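Local structure of GCN5-related N-acetyltransferase (2OZG) at residues Lys43-Glu48 and Ala64-Gly69; Pro78-Ala83 and Gln106-Gln111; Gly214-Thr219 and Trp246-Asn251. The protein binds coenzyme A and, as a member of the GCN5-related N-acetyltransferase family, probably transfers acetyl groups to amines, perhaps those of aminoglycosides. One frame throughout, in Å; residues are numbered along the deposited sequence.

Contact 1: residues Lys43-Glu48 and Ala64-Gly69; sequences KGIGLE and AILPMG
I45, in the last turn of helix 37-45, drops its side chain onto strand 58-72 between A64 and L66. The CB of I45 points toward the strand and splits into two branches. With chi1 at -68°, CG2 lies opposite the backbone N and makes the closest approach: this methyl sits 3.8 Å from CD2 of L66 and 4.2 Å from CB of A64. The other branch runs through CG1, beside the backbone N, and extends fully to CD1, which lies almost as near CB of A64, at 4.3 Å. L66 itself meets the isoleucine with one fork only, CD2, and the two side chains cross at about a right angle. F50, on strand 50-55, touches both I45 and A64 and adds to the apolar cluster.

This is the seam where the second helix of the GNAT fold lies on its central strands. Just past I45, G46 turns the chain out of the helix with a positive phi of 95°; a CB there would press on the carbonyl O of I45. The strand is held by its backbone, A64 pairing with A83 and L66 with G81 on strand 75-87. Between helix and strand no hydrogen bond forms, so the grip depends on buried methyl surfaces fitting together, and it carries little directional preference of its own.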
loop_
_atom_site.group_PDB
_atom_site.type_symbol
_atom_site.label_atom_id
_atom_site.label_comp_id
_atom_site.label_asym_id
_atom_site.label_seq_id
_atom_site.Cartn_x
_atom_site.Cartn_y
_atom_site.Cartn_z
ATOM N N LYS A 43 -1.512 12.407 36.819
ATOM C CA LYS A 43 -2.431 13.327 37.495
ATOM C C LYS A 43 -3.900 12.877 37.374
ATOM O O LYS A 43 -4.679 12.987 38.326
ATOM C CB LYS A 43 -2.260 14.744 36.925
ATOM C CG LYS A 43 -3.179 15.822 37.524
ATOM N N GLY A 44 -4.286 12.381 36.208
ATOM C CA GLY A 44 -5.646 11.933 36.003
ATOM C C GLY A 44 -5.988 10.734 36.878
ATOM O O GLY A 44 -7.132 10.588 37.337
ATOM N N ILE A 45 -4.994 9.870 37.097
ATOM C CA ILE A 45 -5.157 8.683 37.931
ATOM C C ILE A 45 -4.951 8.904 39.407
ATOM O O ILE A 45 -5.605 8.273 40.232
ATOM C CB ILE A 45 -4.183 7.606 37.486
ATOM C CG1 ILE A 45 -4.609 7.131 36.108
ATOM C CG2 ILE A 45 -4.113 6.470 38.528
ATOM C CD1 ILE A 45 -3.830 6.014 35.527
ATOM N N GLY A 46 -4.023 9.788 39.757
ATOM C CA GLY A 46 -3.723 10.039 41.155
ATOM C C GLY A 46 -2.538 9.217 41.646
ATOM O O GLY A 46 -2.487 8.002 41.523
ATOM N N LEU A 47 -1.583 9.920 42.217
ATOM C CA LEU A 47 -0.372 9.349 42.783
ATOM C C LEU A 47 -0.611 8.225 43.788
ATOM O O LEU A 47 0.218 7.315 43.914
ATOM C CB LEU A 47 0.401 10.505 43.468
ATOM C CG LEU A 47 1.775 10.270 44.106
ATOM C CD1 LEU A 47 2.559 11.584 44.203
ATOM C CD2 LEU A 47 1.670 9.640 45.479
ATOM N N GLU A 48 -1.714 8.326 44.535
ATOM C CA GLU A 48 -2.083 7.342 45.551
ATOM C C GLU A 48 -2.288 5.976 44.965
ATOM O O GLU A 48 -2.119 4.989 45.676
ATOM C CB GLU A 48 -3.369 7.743 46.309
ATOM C CG GLU A 48 -4.551 8.228 45.430
ATOM C CD GLU A 48 -4.354 9.659 44.896
ATOM N N ALA A 64 -0.112 1.289 38.019
ATOM C CA ALA A 64 -1.271 1.852 38.673
ATOM C C ALA A 64 -2.314 0.773 38.939
ATOM O O ALA A 64 -2.568 -0.135 38.109
ATOM C CB ALA A 64 -1.913 2.955 37.809
ATOM N N ILE A 65 -2.880 0.850 40.128
ATOM C CA ILE A 65 -3.999 0.012 40.541
ATOM C C ILE A 65 -5.256 0.917 40.528
ATOM O O ILE A 65 -5.260 1.969 41.195
ATOM C CB ILE A 65 -3.854 -0.525 41.986
ATOM C CG1 ILE A 65 -2.582 -1.345 42.161
ATOM C CG2 ILE A 65 -5.060 -1.438 42.299
ATOM C CD1 ILE A 65 -2.428 -1.816 43.595
ATOM N N LEU A 66 -6.306 0.492 39.823
ATOM C CA LEU A 66 -7.593 1.238 39.739
ATOM C C LEU A 66 -8.699 0.483 40.451
ATOM O O LEU A 66 -9.261 -0.496 39.913
ATOM C CB LEU A 66 -8.002 1.508 38.254
ATOM C CG LEU A 66 -6.924 2.215 37.435
ATOM C CD1 LEU A 66 -7.379 2.482 35.992
ATOM C CD2 LEU A 66 -6.514 3.535 38.068
ATOM N N PRO A 67 -8.943 0.857 41.715
ATOM C CA PRO A 67 -9.993 0.191 42.419
ATOM C C PRO A 67 -11.343 0.633 41.952
ATOM O O PRO A 67 -11.700 1.804 42.087
ATOM C CB PRO A 67 -9.746 0.555 43.909
ATOM C CG PRO A 67 -8.467 1.306 43.946
ATOM C CD PRO A 67 -8.204 1.786 42.554
HETATM N N MSE A 68 -12.109 -0.308 41.421
HETATM C CA MSE A 68 -13.414 0.035 40.898
HETATM C C MSE A 68 -14.346 -1.166 40.962
HETATM O O MSE A 68 -14.384 -1.856 41.957
HETATM C CB MSE A 68 -13.237 0.576 39.474
HETATM C CG MSE A 68 -12.553 -0.359 38.547
HETATM SE SE MSE A 68 -12.474 0.234 36.711
HETATM C CE MSE A 68 -10.731 -0.475 36.286
ATOM N N GLY A 69 -15.154 -1.374 39.942
ATOM C CA GLY A 69 -16.057 -2.495 39.926
ATOM C C GLY A 69 -16.235 -2.979 38.517
ATOM O O GLY A 69 -15.892 -2.272 37.542
#

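Contact 2: residues Pro78-Ala83 and Gln106-Gln111; sequences PMAGIA and QEISEQ
The carbonyl oxygen of Q106 takes two donors near the end of helix 96-110: the hydroxyl OG of S109 at 2.7 Å and the helical amide N of E110 at 3.0 Å, both from the same face of its plane. The hydroxyl folds back on the helix at a C=O...OG angle of 123°, tilted from that plane. This helix belongs to the beta-alpha-beta unit of the GNAT fold, and its inner side rests on strand 75-87, whose residue V85 binds coenzyme A farther along.

I108 makes the contact. Its CB points toward the strand, and chi1 of -65° sets CG2 opposite the backbone N and CG1 beside it. CG1, CG2 and CD1 of I108 all gather on CB of A80, at 3.8 to 3.9 Å. Cut back to an alanine, this position would probably leave a gap over A80 and take from CD1 of I82 its methyl partner on the helix. On the helix flank, E107 forms a salt bridge with R51 and a hydrogen bond with Y12. I82 bends at chi2, -63°, and its CD1 meets CD1 of I108 methyl to methyl at 3.9 Å.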
loop_
_atom_site.group_PDB
_atom_site.type_symbol
_atom_site.label_atom_id
_atom_site.label_comp_id
_atom_site.label_asym_id
_atom_site.label_seq_id
_atom_site.Cartn_x
_atom_site.Cartn_y
_atom_site.Cartn_z
ATOM N N PRO A 78 -16.491 -5.920 43.163
ATOM C CA PRO A 78 -15.300 -5.075 43.299
ATOM C C PRO A 78 -14.152 -5.631 42.477
ATOM O O PRO A 78 -13.920 -6.837 42.465
ATOM C CB PRO A 78 -14.979 -5.139 44.779
ATOM C CG PRO A 78 -16.271 -5.474 45.456
ATOM C CD PRO A 78 -16.999 -6.337 44.477
HETATM N N MSE A 79 -13.446 -4.741 41.800
HETATM C CA MSE A 79 -12.412 -5.129 40.831
HETATM C C MSE A 79 -11.291 -4.150 40.843
HETATM O O MSE A 79 -11.537 -2.936 40.925
HETATM C CB MSE A 79 -13.046 -5.108 39.447
HETATM C CG MSE A 79 -12.297 -5.755 38.291
HETATM SE SE MSE A 79 -11.140 -4.467 37.474
HETATM C CE MSE A 79 -12.289 -3.961 36.124
ATOM N N ALA A 80 -10.057 -4.662 40.790
ATOM C CA ALA A 80 -8.893 -3.798 40.726
ATOM C C ALA A 80 -8.260 -3.881 39.323
ATOM O O ALA A 80 -7.774 -4.941 38.899
ATOM C CB ALA A 80 -7.900 -4.141 41.802
ATOM N N GLY A 81 -8.346 -2.761 38.599
ATOM C CA GLY A 81 -7.823 -2.647 37.259
ATOM C C GLY A 81 -6.345 -2.398 37.384
ATOM O O GLY A 81 -5.915 -1.678 38.288
ATOM N N ILE A 82 -5.555 -3.086 36.567
ATOM C CA ILE A 82 -4.098 -2.853 36.566
ATOM C C ILE A 82 -3.763 -2.055 35.310
ATOM O O ILE A 82 -4.061 -2.499 34.217
ATOM C CB ILE A 82 -3.291 -4.151 36.648
ATOM C CG1 ILE A 82 -3.693 -4.986 37.866
ATOM C CG2 ILE A 82 -1.761 -3.880 36.673
ATOM C CD1 ILE A 82 -3.431 -4.329 39.118
ATOM N N ALA A 83 -3.124 -0.893 35.465
ATOM C CA ALA A 83 -2.750 -0.104 34.350
ATOM C C ALA A 83 -1.240 0.283 34.371
ATOM O O ALA A 83 -0.544 0.258 35.409
ATOM C CB ALA A 83 -3.630 1.153 34.305
ATOM N N GLN A 106 -1.031 -9.519 45.911
ATOM C CA GLN A 106 -1.083 -9.683 47.348
ATOM C C GLN A 106 -1.743 -8.473 47.972
ATOM O O GLN A 106 -2.547 -8.617 48.892
ATOM C CB GLN A 106 0.311 -9.897 47.924
ATOM C CG GLN A 106 0.415 -9.804 49.471
ATOM C CD GLN A 106 -0.385 -10.896 50.249
ATOM O OE1 GLN A 106 -0.978 -11.830 49.670
ATOM N NE2 GLN A 106 -0.375 -10.777 51.576
ATOM N N GLU A 107 -1.429 -7.273 47.484
ATOM C CA GLU A 107 -2.088 -6.088 48.046
ATOM C C GLU A 107 -3.593 -6.104 47.757
ATOM O O GLU A 107 -4.410 -5.827 48.610
ATOM C CB GLU A 107 -1.466 -4.808 47.492
ATOM C CG GLU A 107 -2.169 -3.586 47.982
ATOM C CD GLU A 107 -1.538 -2.293 47.514
ATOM O OE1 GLU A 107 -0.414 -2.299 46.928
ATOM O OE2 GLU A 107 -2.193 -1.260 47.740
ATOM N N ILE A 108 -3.972 -6.434 46.532
ATOM C CA ILE A 108 -5.390 -6.457 46.166
ATOM C C ILE A 108 -6.144 -7.456 47.072
ATOM O O ILE A 108 -7.241 -7.160 47.611
ATOM C CB ILE A 108 -5.525 -6.793 44.672
ATOM C CG1 ILE A 108 -4.896 -5.653 43.843
ATOM C CG2 ILE A 108 -6.978 -7.002 44.274
ATOM C CD1 ILE A 108 -4.628 -6.030 42.391
ATOM N N SER A 109 -5.509 -8.596 47.310
ATOM C CA SER A 109 -6.080 -9.605 48.130
ATOM C C SER A 109 -6.298 -9.065 49.558
ATOM O O SER A 109 -7.337 -9.310 50.151
ATOM C CB SER A 109 -5.227 -10.878 48.137
ATOM O OG SER A 109 -4.197 -10.773 49.100
ATOM N N GLU A 110 -5.318 -8.335 50.092
ATOM C CA GLU A 110 -5.418 -7.778 51.436
ATOM C C GLU A 110 -6.489 -6.728 51.548
ATOM O O GLU A 110 -6.861 -6.352 52.653
ATOM C CB GLU A 110 -4.085 -7.158 51.869
ATOM C CG GLU A 110 -2.976 -8.194 52.086
ATOM C CD GLU A 110 -1.594 -7.561 52.199
ATOM O OE1 GLU A 110 -1.431 -6.369 51.787
ATOM O OE2 GLU A 110 -0.664 -8.274 52.664
ATOM N N GLN A 111 -6.969 -6.229 50.411
ATOM C CA GLN A 111 -8.018 -5.223 50.398
ATOM C C GLN A 111 -9.380 -5.851 50.172
ATOM O O GLN A 111 -10.378 -5.140 50.095
ATOM C CB GLN A 111 -7.731 -4.164 49.327
ATOM C CG GLN A 111 -6.516 -3.312 49.563
ATOM C CD GLN A 111 -6.502 -2.609 50.927
ATOM O OE1 GLN A 111 -5.506 -2.675 51.653
ATOM N NE2 GLN A 111 -7.621 -1.996 51.301
#

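Contact 3: residues Gly214-Thr219 and Trp246-Asn251; sequences GYIIFT and WTFIAN
In the second acetyltransferase domain, helix 239-250 packs on the strands that precede it, and here it meets strand 211-222 through one aromatic residue. F248 points toward the strand, its ring thrown opposite the backbone N (chi1 176°), and it reaches both I216 and F218, two residues apart on the strand and therefore facing the same way. I216 is stretched out to its tip, and CD1 comes 3.8 Å from CD2 of F248, approaching the ring obliquely while the two side chains slide past each other in opposite directions.

F218 and F248 come at each other from opposite directions. The F218 CB points toward the helix, and chi1 of 72° holds CG between the backbone N and the carbonyl carbon. CE2 of F218 comes to the edge of the F248 ring, in its plane, 3.8 Å from CE2 and 4.1 Å from CZ of F248, while F248 CE2 approaches the F218 ring obliquely. With the CA atoms of I216 and F248 9.8 Å apart, it takes long side chains from both sides to bridge the backbones.

The F248 ring also meets Y204 on the neighbouring strand, and H252 edge-to-face. A second subunit also packs here: P89 of that subunit on F248 and its Q29 on F218. R92 of that subunit hydrogen-bonds through NH1 to the carbonyl O of N251, a residue that also touches a bound coenzyme A. The two segments share no hydrogen bond. Their link is hydrocarbon against hydrocarbon, buried and without charge, while the hydrogen bond to the other subunit and the touch of the cofactor come at N251, at the helix end.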
loop_
_atom_site.group_PDB
_atom_site.type_symbol
_atom_site.label_atom_id
_atom_site.label_comp_id
_atom_site.label_asym_id
_atom_site.label_seq_id
_atom_site.Cartn_x
_atom_site.Cartn_y
_atom_site.Cartn_z
ATOM N N GLY A 214 -29.861 7.511 25.667
ATOM C CA GLY A 214 -28.553 7.101 25.267
ATOM C C GLY A 214 -27.696 8.302 25.007
ATOM O O GLY A 214 -28.141 9.437 25.188
ATOM N N TYR A 215 -26.461 8.046 24.563
ATOM C CA TYR A 215 -25.551 9.131 24.289
ATOM C C TYR A 215 -24.429 8.683 23.344
ATOM O O TYR A 215 -24.270 7.461 23.053
ATOM C CB TYR A 215 -25.035 9.735 25.622
ATOM C CG TYR A 215 -24.077 8.857 26.434
ATOM C CD1 TYR A 215 -22.780 8.658 26.020
ATOM C CD2 TYR A 215 -24.449 8.311 27.662
ATOM C CE1 TYR A 215 -21.881 7.838 26.761
ATOM C CE2 TYR A 215 -23.558 7.558 28.413
ATOM C CZ TYR A 215 -22.280 7.318 27.967
ATOM O OH TYR A 215 -21.418 6.586 28.780
ATOM N N ILE A 216 -23.734 9.668 22.774
ATOM C CA ILE A 216 -22.559 9.392 21.924
ATOM C C ILE A 216 -21.492 10.423 22.240
ATOM O O ILE A 216 -21.778 11.638 22.313
ATOM C CB ILE A 216 -22.870 9.480 20.404
ATOM C CG1 ILE A 216 -24.184 8.797 20.066
ATOM C CG2 ILE A 216 -21.721 8.922 19.597
ATOM C CD1 ILE A 216 -24.603 8.887 18.577
ATOM N N ILE A 217 -20.262 9.928 22.411
ATOM C CA ILE A 217 -19.078 10.741 22.654
ATOM C C ILE A 217 -18.057 10.396 21.572
ATOM O O ILE A 217 -17.725 9.218 21.406
ATOM C CB ILE A 217 -18.437 10.469 24.003
ATOM C CG1 ILE A 217 -19.442 10.687 25.116
ATOM C CG2 ILE A 217 -17.219 11.415 24.164
ATOM C CD1 ILE A 217 -18.972 10.212 26.474
ATOM N N PHE A 218 -17.557 11.426 20.875
ATOM C CA PHE A 218 -16.698 11.204 19.752
ATOM C C PHE A 218 -15.755 12.325 19.431
ATOM O O PHE A 218 -15.865 13.459 19.942
ATOM C CB PHE A 218 -17.573 10.794 18.565
ATOM C CG PHE A 218 -18.412 11.935 17.971
ATOM C CD1 PHE A 218 -17.862 12.774 17.007
ATOM C CD2 PHE A 218 -19.723 12.161 18.372
ATOM C CE1 PHE A 218 -18.576 13.843 16.478
ATOM C CE2 PHE A 218 -20.465 13.202 17.789
ATOM C CZ PHE A 218 -19.869 14.027 16.833
ATOM N N THR A 219 -14.779 11.993 18.606
ATOM C CA THR A 219 -13.836 12.956 18.052
ATOM C C THR A 219 -13.848 12.768 16.527
ATOM O O THR A 219 -14.378 11.771 16.010
ATOM C CB THR A 219 -12.369 12.762 18.554
ATOM O OG1 THR A 219 -11.932 11.438 18.258
ATOM C CG2 THR A 219 -12.236 13.022 20.044
ATOM N N TRP A 246 -27.704 5.492 14.639
ATOM C CA TRP A 246 -27.330 5.235 13.275
ATOM C C TRP A 246 -27.732 6.358 12.378
ATOM O O TRP A 246 -26.989 6.665 11.488
ATOM C CB TRP A 246 -27.929 3.945 12.723
ATOM C CG TRP A 246 -27.221 2.681 13.164
ATOM C CD1 TRP A 246 -27.779 1.623 13.806
ATOM C CD2 TRP A 246 -25.828 2.361 12.996
ATOM N NE1 TRP A 246 -26.819 0.641 14.069
ATOM C CE2 TRP A 246 -25.614 1.089 13.589
ATOM C CE3 TRP A 246 -24.734 3.040 12.453
ATOM C CZ2 TRP A 246 -24.374 0.487 13.611
ATOM C CZ3 TRP A 246 -23.468 2.411 12.470
ATOM C CH2 TRP A 246 -23.303 1.182 13.051
ATOM N N THR A 247 -28.942 6.900 12.527
ATOM C CA THR A 247 -29.373 8.048 11.716
ATOM C C THR A 247 -28.404 9.221 11.860
ATOM O O THR A 247 -27.982 9.831 10.877
ATOM C CB THR A 247 -30.789 8.527 12.089
ATOM O OG1 THR A 247 -31.722 7.473 11.869
ATOM C CG2 THR A 247 -31.210 9.704 11.245
ATOM N N PHE A 248 -28.012 9.513 13.096
ATOM C CA PHE A 248 -27.126 10.639 13.349
ATOM C C PHE A 248 -25.768 10.431 12.609
ATOM O O PHE A 248 -25.269 11.280 11.871
ATOM C CB PHE A 248 -27.003 10.749 14.851
ATOM C CG PHE A 248 -26.038 11.823 15.344
ATOM C CD1 PHE A 248 -26.407 13.138 15.361
ATOM C CD2 PHE A 248 -24.786 11.474 15.811
ATOM C CE1 PHE A 248 -25.529 14.133 15.826
ATOM C CE2 PHE A 248 -23.885 12.467 16.257
ATOM C CZ PHE A 248 -24.277 13.790 16.274
ATOM N N ILE A 249 -25.210 9.255 12.774
ATOM C CA ILE A 249 -23.974 8.887 12.147
ATOM C C ILE A 249 -24.094 8.881 10.625
ATOM O O ILE A 249 -23.209 9.390 9.963
ATOM C CB ILE A 249 -23.531 7.534 12.651
ATOM C CG1 ILE A 249 -23.243 7.627 14.145
ATOM C CG2 ILE A 249 -22.304 7.074 11.945
ATOM C CD1 ILE A 249 -23.069 6.246 14.779
ATOM N N ALA A 250 -25.177 8.311 10.084
ATOM C CA ALA A 250 -25.412 8.283 8.612
ATOM C C ALA A 250 -25.446 9.701 8.108
ATOM O O ALA A 250 -25.035 9.984 6.989
ATOM C CB ALA A 250 -26.734 7.623 8.275
ATOM N N ASN A 251 -25.894 10.631 8.964
ATOM C CA ASN A 251 -25.960 12.017 8.553
ATOM C C ASN A 251 -24.624 12.761 8.505
ATOM O O ASN A 251 -24.585 13.917 8.188
ATOM C CB ASN A 251 -27.078 12.775 9.316
ATOM C CG ASN A 251 -28.442 12.493 8.744
ATOM O OD1 ASN A 251 -28.575 12.229 7.554
ATOM N ND2 ASN A 251 -29.452 12.537 9.572
#

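Overall arrangement
Contacts 1 and 2 are neighbours, their centres 11 Å apart, and they come first along the chain, one after the other, in the first acetyltransferase domain. Strands 58-72 and 75-87 join them as an antiparallel pair, with a probable hydrogen bond from M68 N to M79 O, 2.7 Å. Helix 37-45 covers one face of that pair and helix 96-110 the other, the layering of the GNAT fold. Contact 3 follows later, in the second acetyltransferase domain, its centre about 30 Å from that of contact 1 and 35 Å from that of contact 2. Strand-on-helix packing thus recurs in both domains, the first close to the chain's coenzyme A pocket, the second at a subunit boundary where N251 also touches a coenzyme A.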